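Local coordinates for protein probable ss-1,3-N-acetylglucosaminyltransferase (Staphylococcus aureus subsp. aureus N315, PDB 6H21) that is a probable glycosyltransferase with a family 2 domain of the GT-A type, modelled with manganese and uridine-diphosphate-N-acetylglucosamine bound, at residues Leu172-Phe178 with Phe202-Leu207; Ser41-Met47 with Leu115-Glu121. All coordinates share one frame; numbering follows the deposited sequence.

Contact 1 (Leu172-Phe178 with Phe202-Leu207)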
ATOM      1  N   LEU C 172      26.914  -8.706 -17.506  1.00 32.51           N
ATOM      2  CA  LEU C 172      27.551  -7.458 -17.833  1.00 32.33           C
ATOM      3  C   LEU C 172      28.978  -7.368 -17.275  1.00 32.13           C
ATOM      4  O   LEU C 172      29.589  -6.291 -17.339  1.00 32.43           O
ATOM      5  CB  LEU C 172      26.673  -6.335 -17.282  1.00 32.08           C
ATOM      6  CG  LEU C 172      25.405  -6.048 -18.069  1.00 32.24           C
ATOM      7  CD1 LEU C 172      24.633  -4.922 -17.406  1.00 32.06           C
ATOM      8  CD2 LEU C 172      25.698  -5.728 -19.524  1.00 32.59           C
ATOM      9  N   SER C 173      29.551  -8.475 -16.803  1.00 32.11           N
ATOM     10  CA  SER C 173      30.988  -8.480 -16.437  1.00 32.24           C
ATOM     11  C   SER C 173      31.808  -8.208 -17.704  1.00 32.38           C
ATOM     12  O   SER C 173      31.335  -8.433 -18.815  1.00 32.44           O
ATOM     13  CB  SER C 173      31.425  -9.775 -15.790  1.00 32.62           C
ATOM     14  OG  SER C 173      31.724 -10.765 -16.764  1.00 32.67           O
ATOM     15  N   VAL C 174      33.051  -7.769 -17.522  1.00 32.48           N
ATOM     16  CA  VAL C 174      33.959  -7.564 -18.631  1.00 32.74           C
ATOM     17  C   VAL C 174      34.793  -8.827 -18.901  1.00 32.88           C
ATOM     18  O   VAL C 174      35.778  -8.751 -19.669  1.00 33.25           O
ATOM     19  CB  VAL C 174      34.861  -6.346 -18.376  1.00 33.03           C
ATOM     20  CG1 VAL C 174      34.020  -5.094 -18.190  1.00 32.91           C
ATOM     21  CG2 VAL C 174      35.790  -6.576 -17.197  1.00 33.28           C
ATOM     22  N   LEU C 175      34.389  -9.979 -18.336  1.00 32.66           N
ATOM     23  CA  LEU C 175      35.169 -11.217 -18.477  1.00 32.98           C
ATOM     24  C   LEU C 175      34.775 -11.937 -19.782  1.00 33.21           C
ATOM     25  O   LEU C 175      34.150 -13.004 -19.799  1.00 33.33           O
ATOM     26  CB  LEU C 175      34.978 -12.063 -17.220  1.00 32.95           C
ATOM     27  CG  LEU C 175      35.207 -11.299 -15.916  1.00 32.76           C
ATOM     28  CD1 LEU C 175      34.903 -12.172 -14.720  1.00 33.02           C
ATOM     29  CD2 LEU C 175      36.633 -10.747 -15.831  1.00 33.00           C
ATOM     30  N   LYS C 176      35.196 -11.308 -20.881  1.00 33.39           N
ATOM     31  CA  LYS C 176      34.687 -11.519 -22.227  1.00 33.78           C
ATOM     32  C   LYS C 176      35.761 -11.079 -23.228  1.00 34.30           C
ATOM     33  O   LYS C 176      36.739 -10.429 -22.850  1.00 34.26           O
ATOM     34  CB  LYS C 176      33.428 -10.669 -22.441  1.00 33.53           C
ATOM     35  CG  LYS C 176      32.229 -11.034 -21.570  1.00 33.25           C
ATOM     36  CD  LYS C 176      31.082 -10.066 -21.702  1.00 32.95           C
ATOM     37  CE  LYS C 176      29.810 -10.540 -21.029  1.00 32.85           C
ATOM     38  NZ  LYS C 176      29.969 -10.746 -19.565  1.00 32.55           N
ATOM     39  N   MET C 177      35.545 -11.378 -24.510  1.00 34.94           N
ATOM     40  CA  MET C 177      36.486 -10.987 -25.567  1.00 35.61           C
ATOM     41  C   MET C 177      35.890  -9.809 -26.358  1.00 35.95           C
ATOM     42  O   MET C 177      34.866  -9.930 -26.979  1.00 36.01           O
ATOM     43  CB  MET C 177      36.790 -12.180 -26.482  1.00 36.19           C
ATOM     44  CG  MET C 177      37.811 -11.877 -27.558  1.00 36.92           C
ATOM     45  SD  MET C 177      38.350 -13.346 -28.469  1.00 37.66           S
ATOM     46  CE  MET C 177      39.206 -14.246 -27.177  1.00 37.22           C
ATOM     47  N   PHE C 178      36.577  -8.661 -26.308  1.00 36.32           N
ATOM     48  CA  PHE C 178      36.152  -7.388 -26.878  1.00 36.92           C
ATOM     49  C   PHE C 178      37.073  -6.974 -28.041  1.00 38.15           C
ATOM     50  O   PHE C 178      38.257  -6.972 -27.890  1.00 38.37           O
ATOM     51  CB  PHE C 178      36.265  -6.276 -25.831  1.00 36.43           C
ATOM     52  CG  PHE C 178      35.339  -6.339 -24.642  1.00 35.55           C
ATOM     53  CD1 PHE C 178      35.680  -7.058 -23.505  1.00 35.07           C
ATOM     54  CD2 PHE C 178      34.165  -5.610 -24.626  1.00 35.35           C
ATOM     55  CE1 PHE C 178      34.852  -7.070 -22.397  1.00 34.46           C
ATOM     56  CE2 PHE C 178      33.335  -5.631 -23.516  1.00 34.72           C
ATOM     57  CZ  PHE C 178      33.681  -6.358 -22.404  1.00 34.23           C
ATOM     58  N   PHE C 202      31.238  -0.134 -18.432  1.00 34.09           N
ATOM     59  CA  PHE C 202      32.160  -0.408 -19.527  1.00 34.54           C
ATOM     60  C   PHE C 202      31.485  -1.321 -20.560  1.00 34.30           C
ATOM     61  O   PHE C 202      31.510  -1.018 -21.734  1.00 34.62           O
ATOM     62  CB  PHE C 202      33.466  -1.016 -19.012  1.00 34.82           C
ATOM     63  CG  PHE C 202      34.476  -1.306 -20.094  1.00 35.33           C
ATOM     64  CD1 PHE C 202      34.377  -2.462 -20.857  1.00 35.16           C
ATOM     65  CD2 PHE C 202      35.499  -0.413 -20.366  1.00 36.00           C
ATOM     66  CE1 PHE C 202      35.298  -2.730 -21.855  1.00 35.76           C
ATOM     67  CE2 PHE C 202      36.417  -0.680 -21.365  1.00 36.85           C
ATOM     68  CZ  PHE C 202      36.313  -1.833 -22.116  1.00 36.76           C
ATOM     69  N   THR C 203      30.872  -2.425 -20.113  1.00 33.61           N
ATOM     70  CA  THR C 203      30.229  -3.366 -21.028  1.00 33.67           C
ATOM     71  C   THR C 203      29.058  -2.700 -21.766  1.00 34.02           C
ATOM     72  O   THR C 203      28.916  -2.882 -22.987  1.00 34.44           O
ATOM     73  CB  THR C 203      29.789  -4.647 -20.314  1.00 33.22           C
ATOM     74  OG1 THR C 203      30.941  -5.272 -19.746  1.00 33.30           O
ATOM     75  CG2 THR C 203      29.105  -5.620 -21.246  1.00 33.42           C
ATOM     76  N   ILE C 204      28.245  -1.911 -21.052  1.00 33.72           N
ATOM     77  CA  ILE C 204      27.129  -1.173 -21.661  1.00 34.39           C
ATOM     78  C   ILE C 204      27.648  -0.167 -22.698  1.00 35.02           C
ATOM     79  O   ILE C 204      27.079  -0.082 -23.789  1.00 35.02           O
ATOM     80  CB  ILE C 204      26.268  -0.475 -20.585  1.00 34.20           C
ATOM     81  CG1 ILE C 204      25.544  -1.485 -19.689  1.00 34.25           C
ATOM     82  CG2 ILE C 204      25.323   0.550 -21.213  1.00 34.38           C
ATOM     83  CD1 ILE C 204      24.178  -1.909 -20.167  1.00 34.88           C
ATOM     84  N   GLU C 205      28.677   0.624 -22.345  1.00 35.82           N
ATOM     85  CA  GLU C 205      29.280   1.599 -23.285  1.00 37.37           C
ATOM     86  C   GLU C 205      29.729   0.852 -24.547  1.00 37.14           C
ATOM     87  O   GLU C 205      29.523   1.340 -25.671  1.00 37.67           O
ATOM     88  CB  GLU C 205      30.441   2.381 -22.651  1.00 39.37           C
ATOM     89  CG  GLU C 205      29.987   3.454 -21.660  1.00 40.73           C
ATOM     90  CD  GLU C 205      31.037   4.394 -21.059  1.00 43.41           C
ATOM     91  OE1 GLU C 205      32.222   4.020 -20.974  1.00 44.59           O
ATOM     92  OE2 GLU C 205      30.651   5.512 -20.639  1.00 48.37           O
ATOM     93  N   PHE C 206      30.313  -0.345 -24.365  1.00 36.07           N
ATOM     94  CA  PHE C 206      30.770  -1.142 -25.484  1.00 36.21           C
ATOM     95  C   PHE C 206      29.581  -1.583 -26.342  1.00 36.01           C
ATOM     96  O   PHE C 206      29.621  -1.452 -27.577  1.00 36.71           O
ATOM     97  CB  PHE C 206      31.554  -2.372 -25.031  1.00 35.86           C
ATOM     98  CG  PHE C 206      32.275  -3.065 -26.154  1.00 36.50           C
ATOM     99  CD1 PHE C 206      31.634  -4.017 -26.929  1.00 36.71           C
ATOM    100  CD2 PHE C 206      33.586  -2.739 -26.461  1.00 37.06           C
ATOM    101  CE1 PHE C 206      32.301  -4.650 -27.965  1.00 37.46           C
ATOM    102  CE2 PHE C 206      34.250  -3.368 -27.504  1.00 37.78           C
ATOM    103  CZ  PHE C 206      33.607  -4.318 -28.259  1.00 37.94           C
ATOM    104  N   LEU C 207      28.554  -2.136 -25.690  1.00 35.06           N
ATOM    105  CA  LEU C 207      27.333  -2.664 -26.376  1.00 35.14           C
ATOM    106  C   LEU C 207      26.650  -1.566 -27.212  1.00 35.62           C
ATOM    107  O   LEU C 207      26.183  -1.825 -28.308  1.00 36.17           O
ATOM    108  CB  LEU C 207      26.349  -3.229 -25.337  1.00 34.34           C
ATOM    109  CG  LEU C 207      26.746  -4.549 -24.677  1.00 33.96           C
ATOM    110  CD1 LEU C 207      25.820  -4.860 -23.508  1.00 33.26           C
ATOM    111  CD2 LEU C 207      26.740  -5.690 -25.682  1.00 34.63           C
TER

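Contact 2 (Ser41-Met47 with Leu115-Glu121)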
ATOM      1  N   SER C  41      47.038 -21.161 -16.500  1.00 39.61           N
ATOM      2  CA  SER C  41      45.836 -21.369 -17.310  1.00 39.14           C
ATOM      3  C   SER C  41      45.891 -20.513 -18.583  1.00 38.64           C
ATOM      4  O   SER C  41      45.336 -20.912 -19.598  1.00 38.64           O
ATOM      5  CB  SER C  41      44.554 -21.148 -16.517  1.00 38.86           C
ATOM      6  OG  SER C  41      44.155 -19.783 -16.497  1.00 38.06           O
ATOM      7  N   VAL C  42      46.559 -19.356 -18.529  1.00 38.37           N
ATOM      8  CA  VAL C  42      46.702 -18.502 -19.719  1.00 38.39           C
ATOM      9  C   VAL C  42      47.837 -19.003 -20.621  1.00 39.08           C
ATOM     10  O   VAL C  42      47.732 -18.944 -21.852  1.00 39.08           O
ATOM     11  CB  VAL C  42      46.929 -17.025 -19.365  1.00 38.17           C
ATOM     12  CG1 VAL C  42      47.090 -16.177 -20.623  1.00 38.12           C
ATOM     13  CG2 VAL C  42      45.809 -16.490 -18.501  1.00 37.78           C
ATOM     14  N   LEU C  43      48.934 -19.476 -20.024  1.00 39.75           N
ATOM     15  CA  LEU C  43      50.087 -19.887 -20.817  1.00 40.53           C
ATOM     16  C   LEU C  43      49.853 -21.244 -21.500  1.00 41.31           C
ATOM     17  O   LEU C  43      50.521 -21.529 -22.499  1.00 41.54           O
ATOM     18  CB  LEU C  43      51.343 -19.891 -19.939  1.00 40.98           C
ATOM     19  CG  LEU C  43      51.806 -18.501 -19.505  1.00 40.92           C
ATOM     20  CD1 LEU C  43      53.147 -18.572 -18.803  1.00 41.75           C
ATOM     21  CD2 LEU C  43      51.877 -17.546 -20.687  1.00 40.75           C
ATOM     22  N   ASN C  44      48.882 -22.031 -21.016  1.00 41.86           N
ATOM     23  CA  ASN C  44      48.587 -23.377 -21.554  1.00 42.90           C
ATOM     24  C   ASN C  44      47.356 -23.326 -22.481  1.00 42.63           C
ATOM     25  O   ASN C  44      46.504 -24.210 -22.467  1.00 44.09           O
ATOM     26  CB  ASN C  44      48.438 -24.398 -20.418  1.00 43.89           C
ATOM     27  CG  ASN C  44      49.723 -24.605 -19.631  1.00 45.42           C
ATOM     28  OD1 ASN C  44      50.831 -24.422 -20.149  1.00 46.45           O
ATOM     29  ND2 ASN C  44      49.603 -25.013 -18.375  1.00 46.71           N
ATOM     30  N   GLN C  45      47.296 -22.335 -23.365  1.00 41.87           N
ATOM     31  CA  GLN C  45      46.183 -22.225 -24.320  1.00 41.56           C
ATOM     32  C   GLN C  45      46.464 -23.083 -25.561  1.00 42.40           C
ATOM     33  O   GLN C  45      47.614 -23.306 -25.923  1.00 42.63           O
ATOM     34  CB  GLN C  45      45.967 -20.764 -24.723  1.00 40.76           C
ATOM     35  CG  GLN C  45      45.341 -19.920 -23.626  1.00 39.97           C
ATOM     36  CD  GLN C  45      43.947 -20.396 -23.291  1.00 39.82           C
ATOM     37  OE1 GLN C  45      43.068 -20.435 -24.152  1.00 39.64           O
ATOM     38  NE2 GLN C  45      43.748 -20.778 -22.040  1.00 39.39           N
ATOM     39  N   THR C  46      45.400 -23.524 -26.238  1.00 42.64           N
ATOM     40  CA  THR C  46      45.537 -24.205 -27.522  1.00 43.44           C
ATOM     41  C   THR C  46      45.952 -23.226 -28.622  1.00 43.62           C
ATOM     42  O   THR C  46      46.563 -23.640 -29.592  1.00 44.10           O
ATOM     43  CB  THR C  46      44.249 -24.912 -27.934  1.00 43.81           C
ATOM     44  OG1 THR C  46      43.208 -23.934 -27.969  1.00 43.78           O
ATOM     45  CG2 THR C  46      43.922 -26.042 -26.988  1.00 44.18           C
ATOM     46  N   MET C  47      45.611 -21.941 -28.467  1.00 43.36           N
ATOM     47  CA  MET C  47      46.064 -20.911 -29.392  1.00 43.69           C
ATOM     48  C   MET C  47      47.597 -20.883 -29.405  1.00 44.11           C
ATOM     49  O   MET C  47      48.235 -21.015 -28.364  1.00 43.50           O
ATOM     50  CB  MET C  47      45.556 -19.518 -29.019  1.00 43.03           C
ATOM     51  CG  MET C  47      46.089 -18.422 -29.929  1.00 43.44           C
ATOM     52  SD  MET C  47      45.277 -16.823 -29.664  1.00 43.19           S
ATOM     53  CE  MET C  47      43.690 -17.141 -30.428  1.00 43.27           C
ATOM     54  N   LEU C 115      41.187 -19.742 -17.140  1.00 37.43           N
ATOM     55  CA  LEU C 115      40.754 -19.975 -18.522  1.00 37.38           C
ATOM     56  C   LEU C 115      40.769 -21.481 -18.821  1.00 38.27           C
ATOM     57  O   LEU C 115      41.695 -22.197 -18.434  1.00 38.79           O
ATOM     58  CB  LEU C 115      41.695 -19.250 -19.489  1.00 37.20           C
ATOM     59  CG  LEU C 115      41.597 -17.731 -19.528  1.00 36.55           C
ATOM     60  CD1 LEU C 115      42.392 -17.184 -20.702  1.00 36.59           C
ATOM     61  CD2 LEU C 115      40.144 -17.276 -19.613  1.00 36.23           C
ATOM     62  N   HIS C 116      39.732 -21.952 -19.517  1.00 38.61           N
ATOM     63  CA  HIS C 116      39.782 -23.222 -20.231  1.00 39.70           C
ATOM     64  C   HIS C 116      40.910 -23.140 -21.276  1.00 39.86           C
ATOM     65  O   HIS C 116      41.153 -22.092 -21.857  1.00 39.09           O
ATOM     66  CB  HIS C 116      38.396 -23.506 -20.821  1.00 39.95           C
ATOM     67  CG  HIS C 116      38.203 -24.893 -21.316  1.00 41.07           C
ATOM     68  ND1 HIS C 116      38.778 -25.339 -22.491  1.00 41.60           N
ATOM     69  CD2 HIS C 116      37.482 -25.923 -20.823  1.00 41.98           C
ATOM     70  CE1 HIS C 116      38.436 -26.599 -22.684  1.00 42.63           C
ATOM     71  NE2 HIS C 116      37.628 -26.974 -21.678  1.00 42.84           N
ATOM     72  N   GLU C 117      41.595 -24.262 -21.526  1.00 41.20           N
ATOM     73  CA  GLU C 117      42.739 -24.285 -22.473  1.00 41.85           C
ATOM     74  C   GLU C 117      42.297 -23.872 -23.887  1.00 41.61           C
ATOM     75  O   GLU C 117      43.119 -23.370 -24.649  1.00 41.69           O
ATOM     76  CB  GLU C 117      43.447 -25.649 -22.476  1.00 43.51           C
ATOM     77  CG  GLU C 117      42.594 -26.812 -22.975  1.00 45.27           C
ATOM     78  CD  GLU C 117      43.304 -28.167 -23.006  1.00 47.52           C
ATOM     79  OE1 GLU C 117      44.348 -28.325 -22.331  1.00 49.00           O
ATOM     80  OE2 GLU C 117      42.811 -29.075 -23.697  1.00 50.09           O
ATOM     81  N   ARG C 118      41.015 -24.058 -24.227  1.00 41.47           N
ATOM     82  CA  ARG C 118      40.497 -23.759 -25.573  1.00 41.80           C
ATOM     83  C   ARG C 118      39.920 -22.340 -25.687  1.00 40.81           C
ATOM     84  O   ARG C 118      39.519 -21.935 -26.803  1.00 40.87           O
ATOM     85  CB  ARG C 118      39.396 -24.748 -25.958  1.00 42.93           C
ATOM     86  CG  ARG C 118      39.864 -26.189 -26.067  1.00 44.28           C
ATOM     87  CD  ARG C 118      38.723 -27.109 -26.461  1.00 45.71           C
ATOM     88  NE  ARG C 118      38.197 -26.701 -27.760  1.00 46.56           N
ATOM     89  CZ  ARG C 118      38.598 -27.184 -28.938  1.00 47.62           C
ATOM     90  NH1 ARG C 118      39.384 -28.248 -29.004  1.00 48.22           N
ATOM     91  NH2 ARG C 118      38.187 -26.600 -30.047  1.00 48.26           N
ATOM     92  N   ALA C 119      39.900 -21.595 -24.570  1.00 39.69           N
ATOM     93  CA  ALA C 119      39.206 -20.310 -24.463  1.00 39.00           C
ATOM     94  C   ALA C 119      39.606 -19.357 -25.590  1.00 38.87           C
ATOM     95  O   ALA C 119      38.747 -18.914 -26.336  1.00 38.79           O
ATOM     96  CB  ALA C 119      39.450 -19.672 -23.112  1.00 38.27           C
ATOM     97  N   LEU C 120      40.894 -19.013 -25.690  1.00 38.94           N
ATOM     98  CA  LEU C 120      41.289 -17.930 -26.592  1.00 39.23           C
ATOM     99  C   LEU C 120      41.043 -18.346 -28.048  1.00 40.24           C
ATOM    100  O   LEU C 120      40.527 -17.557 -28.825  1.00 40.30           O
ATOM    101  CB  LEU C 120      42.755 -17.548 -26.360  1.00 39.29           C
ATOM    102  CG  LEU C 120      43.106 -16.928 -25.005  1.00 38.89           C
ATOM    103  CD1 LEU C 120      44.488 -16.298 -25.061  1.00 38.99           C
ATOM    104  CD2 LEU C 120      42.072 -15.894 -24.568  1.00 38.65           C
ATOM    105  N   GLU C 121      41.394 -19.592 -28.390  1.00 41.36           N
ATOM    106  CA  GLU C 121      41.314 -20.097 -29.779  1.00 42.81           C
ATOM    107  C   GLU C 121      39.848 -20.147 -30.237  1.00 42.49           C
ATOM    108  O   GLU C 121      39.519 -19.599 -31.281  1.00 42.84           O
ATOM    109  CB  GLU C 121      42.001 -21.462 -29.901  1.00 44.46           C
ATOM    110  CG  GLU C 121      41.962 -22.061 -31.308  1.00 46.67           C
ATOM    111  CD  GLU C 121      42.972 -21.546 -32.332  1.00 48.42           C
ATOM    112  OE1 GLU C 121      43.673 -20.527 -32.056  1.00 49.33           O
ATOM    113  OE2 GLU C 121      43.084 -22.179 -33.413  1.00 50.62           O
TER
HETATM  114  O   HOH W   1      44.448 -23.343 -19.597  1.00 40.11           O
HETATM  115  O   HOH W   2      43.023 -21.361 -26.700  1.00 32.10           O

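Contact 1 (Leu172-Phe178 with Phe202-Leu207)
Phe178 takes part in two edge-to-face pairs at once, in opposite roles. Its own edge points into Phe206, with CD2 of Phe178 lying 3.4 Å above the middle of the Phe206 ring and the planes at 80°. Over one of its faces, displaced toward the rim, comes the edge of Phe202, whose CE1 is 3.9 Å from Phe178 CE2. Phe202 and Phe206, one helical turn apart, each have CG anti to the backbone N (chi1 -179° and -168°), which sends both rings to the same partner. Between them, Thr203 meets the edge of Phe178 and donates from OG1 to Leu172 O at 2.9 Å, approaching from above the carbonyl plane. Val174 CG1 fills the angle beside this hydroxyl, 3.5 Å from Thr203 OG1 and 3.8 Å from Phe202 CD1. Leu172 forks over the helix, CD1 against Ile204 CD1 and CD2 between Thr203 CG2 and Leu207 CD1. In the bend that follows, Lys176 NZ donates to Ser173 O at 2.8 Å; Ser173 and Leu175 touch the bound uridine-diphosphate-N-acetylglucosamine. Helix 198-207 thus packs against strand 177-179 and the segment leading into it, with helix 180-185 covering the aromatic cluster and strands 105-108 and 134-142 flanking Phe178.

Contact 2 (Ser41-Met47 with Leu115-Glu121)
Gln45 uses both ends of its amide to join the segment following helix 35-43 to the start of helix 119-129, within the GT-A fold. Its OE1 accepts from Leu120 N at 3.0 Å in a nearly straight bond (N-H...O 176°), while NE2 donates to His116 O at 2.9 Å and, in the carbonyl plane, to Ser41 O. These bonds fix the rotation of the amide; a bend at chi2 (-64°) brings it there. His116 O is gripped from opposite faces by Gln45 NE2 and Ala119 N, the latter closing a type I turn, and His116 ND1 caps the turn by accepting from Arg118 N. Next to the amide, Thr46 N donates to Glu117 O at 2.8 Å, and at the other end Leu115 N donates to Ser41 OG, which also bonds Thr38 O. One water donates to Ser41 O and Leu115 O; another donates to Gln45 OE1 and accepts from Met47 N and Glu121 N. Leu120 passes across Gln45 at about a right angle, and Val42 CG2 rests on Leu115 CD1. Farther out, Thr46 OG1 lies against Glu121 CB, and the terminal methyl of Met47, turned by chi3 of -74°, ends with CE 3.6 Å from Leu120 O.

In the fold
Contact 1 lies deep in the chain, its centre about 5 Å from that of the chain, whereas contact 2 is partly buried and about 21 Å out. Their chemistry follows: rings and aliphatic branches dominate 172-178 with 202-207, while main-chain groups, a side-chain amide and two waters join 41-47 to 115-121. Different helices are involved, packed around one mixed sheet. Each contact takes in part of a strand of that sheet, 177-179 in contact 1 and 114-115 in contact 2, where Val42 and Leu120 also lean on the parallel strands 52-58 and 22-28. Only contact 1 includes ligand-pocket residues. The centres are about 20 Å apart, yet the two touch where Met177 CE packs 3.9 Å from Leu120 O.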